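Local coordinates for protein biuret hydrolase (PDB 6C62) that hydrolyses 1-carboxybiuret to urea-1,3-dicarboxylate and ammonia, a step in the bacterial degradation of atrazine, at residues T416-G419 with P425-V428; T137-D142 with I374-I379. All coordinates share one frame; numbering follows the deposited sequence.

Contact 1: residues T416-G419 with P425-V428; sequences TWPG and PIGV
Thr416 and Ile426 face each other as an antiparallel hydrogen-bonded pair, their CA atoms 5.5 Å apart, where two neighbouring strands run into the loop that joins them. The ring of two backbone bonds is complete: Ile426 N gives to Thr416 O at 3.0 Å, and Thr416 N returns the bond to Ile426 O. That same carbonyl is gripped a second time, by Thr416 OG1 at 2.8 Å. Amide and hydroxyl reach Ile426 O from opposite faces of its carbonyl plane, two donors on one acceptor, made possible because OG1 sits between the backbone N and the carbonyl carbon of Thr416 (chi1 75°). Past the pair, the chain is held by apolar contacts. Pro425 lies alongside Trp417 and sets its CB over the six-membered ring, 3.5 Å from the centroid and 7° off the normal, a CH-pi contact, while Pro425 CD rests near CZ3. The indole NE1 is bonded to Arg454 O, and His141 meets the ring edge-to-face. A leucine in place of Trp417 would probably leave Pro425 without its flat aromatic partner and Arg454 O without the indole donor. Pro418 CG meets the CG2 branch of Ile426 at 3.5 Å, the two side chains crossing at about a right angle, and helix 270-283 packs on both residues through Ala271, Ala272 and Ala275. The arrangement is the last hydrogen-bonded pair before the loop of a beta hairpin, strands 411-416 and 426-432, within the large mixed sheet that forms the core of the amidase fold.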
loop_
_atom_site.group_PDB
_atom_site.type_symbol
_atom_site.label_atom_id
_atom_site.label_comp_id
_atom_site.label_asym_id
_atom_site.label_seq_id
_atom_site.Cartn_x
_atom_site.Cartn_y
_atom_site.Cartn_z
ATOM N N THR A 416 17.149 -24.655 21.244
ATOM C CA THR A 416 16.991 -25.880 22.024
ATOM C C THR A 416 17.735 -27.038 21.352
ATOM O O THR A 416 18.220 -26.927 20.191
ATOM C CB THR A 416 15.513 -26.288 22.199
ATOM O OG1 THR A 416 15.045 -26.831 20.984
ATOM C CG2 THR A 416 14.601 -25.099 22.578
ATOM N N TRP A 417 17.887 -28.131 22.111
ATOM C CA TRP A 417 18.811 -29.201 21.755
ATOM C C TRP A 417 18.059 -30.528 21.935
ATOM O O TRP A 417 18.235 -31.188 22.929
ATOM C CB TRP A 417 20.077 -29.129 22.605
ATOM C CG TRP A 417 20.831 -27.845 22.336
ATOM C CD1 TRP A 417 20.635 -26.642 22.939
ATOM C CD2 TRP A 417 21.837 -27.645 21.370
ATOM N NE1 TRP A 417 21.487 -25.710 22.429
ATOM C CE2 TRP A 417 22.232 -26.291 21.444
ATOM C CE3 TRP A 417 22.443 -28.472 20.406
ATOM C CZ2 TRP A 417 23.221 -25.750 20.606
ATOM C CZ3 TRP A 417 23.451 -27.936 19.600
ATOM C CH2 TRP A 417 23.813 -26.587 19.705
ATOM N N PRO A 418 17.183 -30.881 20.978
ATOM C CA PRO A 418 16.428 -32.135 21.119
ATOM C C PRO A 418 17.312 -33.421 20.956
ATOM O O PRO A 418 18.340 -33.425 20.261
ATOM C CB PRO A 418 15.309 -32.004 20.059
ATOM C CG PRO A 418 15.893 -31.096 19.023
ATOM C CD PRO A 418 16.946 -30.229 19.676
ATOM N N GLY A 419 16.873 -34.489 21.627
ATOM C CA GLY A 419 17.657 -35.700 21.779
ATOM C C GLY A 419 17.988 -36.587 20.593
ATOM O O GLY A 419 19.065 -37.196 20.567
ATOM N N PRO A 425 21.121 -28.345 16.871
ATOM C CA PRO A 425 20.029 -27.616 17.526
ATOM C C PRO A 425 18.782 -27.405 16.611
ATOM O O PRO A 425 18.824 -27.631 15.402
ATOM C CB PRO A 425 20.673 -26.272 17.871
ATOM C CG PRO A 425 21.616 -26.055 16.762
ATOM C CD PRO A 425 22.159 -27.441 16.370
ATOM N N ILE A 426 17.704 -26.970 17.239
ATOM C CA ILE A 426 16.521 -26.512 16.540
ATOM C C ILE A 426 15.835 -25.478 17.403
ATOM O O ILE A 426 15.840 -25.567 18.617
ATOM C CB ILE A 426 15.630 -27.693 16.108
ATOM C CG1 ILE A 426 14.749 -27.310 14.940
ATOM C CG2 ILE A 426 14.827 -28.196 17.277
ATOM C CD1 ILE A 426 14.103 -28.504 14.270
ATOM N N GLY A 427 15.313 -24.423 16.783
ATOM C CA GLY A 427 14.765 -23.319 17.521
ATOM C C GLY A 427 13.267 -23.424 17.727
ATOM O O GLY A 427 12.560 -24.123 16.959
ATOM N N VAL A 428 12.792 -22.703 18.749
ATOM C CA VAL A 428 11.373 -22.534 18.970
ATOM C C VAL A 428 10.996 -21.062 18.815
ATOM O O VAL A 428 11.657 -20.184 19.392
ATOM C CB VAL A 428 10.994 -23.076 20.380
ATOM C CG1 VAL A 428 11.539 -22.218 21.485
ATOM C CG2 VAL A 428 9.504 -23.112 20.549
#

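Contact 2: residues T137-D142 with I374-I379; sequences TRNPHD and ISAPAI
Arg138 and Ile379 meet where a weakly bonded strand segment at Arg138 and Asn139 runs past the loop 374-379, the two backbones no nearer than 8.0 Å between CA atoms. A type I beta turn runs from Asn139 to Asp142, closed by the bond from Asp142 N to Asn139 O. The contact places this turn of the amidase fold beside a loop more than 230 residues further along. Between the segments, side chains alone bridge the gap. Ile379 sends its CD1 methyl against Arg138, crossing the arginine at about a right angle; the methyl approaches the guanidinium obliquely, 3.4 Å from Arg138 NH1, and lies 3.8 Å from Arg138 CG. Arg138 is extended from CG to NE, and its NH1 is bonded to Thr143 O just beyond the turn, which holds that end of the group near the methyl. At the other touching pair, Ala376 turns its CB toward the Asn139 amide and comes within 3.7 Å of ND2. That nitrogen is well supplied with acceptors, Leu181 O and Ile146 O, and the alanine methyl adds a van der Waals contact. The loop is tied to the same neighbourhood by backbone hydrogen bonds that pair Pro377 with Ile146 and Ile379 with Gly144. With CG anti to its backbone N (chi1 -161°), Asn139 also makes an Asx turn: OD1 takes His141 N on a lone pair, in the carbonyl plane, at 2.9 Å.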
loop_
_atom_site.group_PDB
_atom_site.type_symbol
_atom_site.label_atom_id
_atom_site.label_comp_id
_atom_site.label_asym_id
_atom_site.label_seq_id
_atom_site.Cartn_x
_atom_site.Cartn_y
_atom_site.Cartn_z
ATOM N N THR A 137 28.356 -19.911 3.999
ATOM C CA THR A 137 28.690 -19.864 5.438
ATOM C C THR A 137 28.436 -21.234 6.033
ATOM O O THR A 137 27.419 -21.849 5.739
ATOM C CB THR A 137 27.872 -18.790 6.143
ATOM O OG1 THR A 137 28.287 -17.505 5.659
ATOM C CG2 THR A 137 28.107 -18.817 7.645
ATOM N N ARG A 138 29.330 -21.714 6.887
ATOM C CA ARG A 138 29.234 -23.081 7.404
ATOM C C ARG A 138 28.793 -23.083 8.849
ATOM O O ARG A 138 29.206 -22.237 9.655
ATOM C CB ARG A 138 30.557 -23.824 7.244
ATOM C CG ARG A 138 31.011 -23.977 5.793
ATOM C CD ARG A 138 32.377 -24.707 5.671
ATOM N NE ARG A 138 32.663 -24.885 4.244
ATOM C CZ ARG A 138 32.238 -25.908 3.497
ATOM N NH1 ARG A 138 31.556 -26.953 3.991
ATOM N NH2 ARG A 138 32.481 -25.859 2.176
ATOM N N ASN A 139 27.967 -24.057 9.214
ATOM C CA ASN A 139 27.484 -24.180 10.578
ATOM C C ASN A 139 28.632 -24.515 11.514
ATOM O O ASN A 139 29.274 -25.557 11.342
ATOM C CB ASN A 139 26.433 -25.276 10.637
ATOM C CG ASN A 139 25.578 -25.183 11.850
ATOM O OD1 ASN A 139 26.093 -25.173 12.966
ATOM N ND2 ASN A 139 24.250 -25.112 11.652
ATOM N N PRO A 140 28.880 -23.705 12.550
ATOM C CA PRO A 140 29.961 -24.033 13.477
ATOM C C PRO A 140 29.761 -25.299 14.265
ATOM O O PRO A 140 30.737 -25.825 14.723
ATOM C CB PRO A 140 29.972 -22.812 14.424
ATOM C CG PRO A 140 29.427 -21.724 13.623
ATOM C CD PRO A 140 28.341 -22.378 12.847
ATOM N N HIS A 141 28.541 -25.788 14.418
ATOM C CA HIS A 141 28.337 -27.098 15.093
ATOM C C HIS A 141 28.625 -28.297 14.186
ATOM O O HIS A 141 28.779 -29.429 14.686
ATOM C CB HIS A 141 26.920 -27.225 15.658
ATOM C CG HIS A 141 26.577 -26.124 16.620
ATOM N ND1 HIS A 141 27.290 -25.902 17.773
ATOM C CD2 HIS A 141 25.665 -25.116 16.538
ATOM C CE1 HIS A 141 26.788 -24.850 18.405
ATOM N NE2 HIS A 141 25.808 -24.342 17.669
ATOM N N ASP A 142 28.644 -28.087 12.869
ATOM C CA ASP A 142 29.014 -29.137 11.913
ATOM C C ASP A 142 29.212 -28.460 10.580
ATOM O O ASP A 142 28.226 -28.111 9.868
ATOM C CB ASP A 142 27.922 -30.195 11.866
ATOM C CG ASP A 142 28.183 -31.304 10.820
ATOM O OD1 ASP A 142 29.047 -31.168 9.941
ATOM O OD2 ASP A 142 27.471 -32.329 10.869
ATOM N N ILE A 374 13.115 -28.972 10.254
ATOM C CA ILE A 374 14.193 -29.850 10.606
ATOM C C ILE A 374 15.443 -29.012 11.016
ATOM O O ILE A 374 15.492 -27.786 10.790
ATOM C CB ILE A 374 14.610 -30.716 9.376
ATOM C CG1 ILE A 374 14.965 -29.833 8.166
ATOM C CG2 ILE A 374 13.497 -31.652 8.914
ATOM C CD1 ILE A 374 15.770 -30.529 7.106
ATOM N N SER A 375 16.445 -29.684 11.567
ATOM C CA SER A 375 17.755 -29.077 11.827
ATOM C C SER A 375 18.581 -28.966 10.546
ATOM O O SER A 375 18.161 -29.458 9.494
ATOM C CB SER A 375 18.507 -29.904 12.869
ATOM O OG SER A 375 17.884 -29.704 14.113
ATOM N N ALA A 376 19.768 -28.361 10.633
ATOM C CA ALA A 376 20.511 -27.983 9.468
ATOM C C ALA A 376 20.824 -29.155 8.517
ATOM O O ALA A 376 21.434 -30.120 8.940
ATOM C CB ALA A 376 21.789 -27.284 9.864
ATOM N N PRO A 377 20.380 -29.070 7.243
ATOM C CA PRO A 377 20.777 -30.069 6.281
ATOM C C PRO A 377 22.200 -29.840 5.759
ATOM O O PRO A 377 22.828 -28.770 6.061
ATOM C CB PRO A 377 19.739 -29.911 5.194
ATOM C CG PRO A 377 19.341 -28.500 5.250
ATOM C CD PRO A 377 19.299 -28.208 6.717
ATOM N N ALA A 378 22.719 -30.828 5.033
ATOM C CA ALA A 378 24.051 -30.717 4.411
ATOM C C ALA A 378 24.075 -29.563 3.407
ATOM O O ALA A 378 23.122 -29.305 2.718
ATOM C CB ALA A 378 24.417 -32.043 3.672
ATOM N N ILE A 379 25.214 -28.903 3.321
ATOM C CA ILE A 379 25.482 -27.975 2.266
ATOM C C ILE A 379 25.302 -28.695 0.925
ATOM O O ILE A 379 25.751 -29.788 0.785
ATOM C CB ILE A 379 26.902 -27.417 2.396
ATOM C CG1 ILE A 379 26.921 -26.371 3.520
ATOM C CG2 ILE A 379 27.416 -26.826 1.060
ATOM C CD1 ILE A 379 28.294 -26.095 4.082
#

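Overall arrangement
Contact 1 sits at the end of two interior strands of the large sheet, and contact 2 lies beside it. Their centres lie about 13 Å apart, on the same side of the chain's centre, and they follow in series along the sequence. They touch directly: Ser375 OG of the loop 374-379 lies 2.6 Å from Pro425 O, a probable hydrogen bond, and Ile426 CD1 packs 3.6 Å from Ile374 C. The turn from Asn139 to Asp142 also brings His141 NE2 to 3.6 Å from Trp417 CH2. Both contacts lie away from Lys74, Ser150 and Ser174, the catalytic residues assigned by similarity.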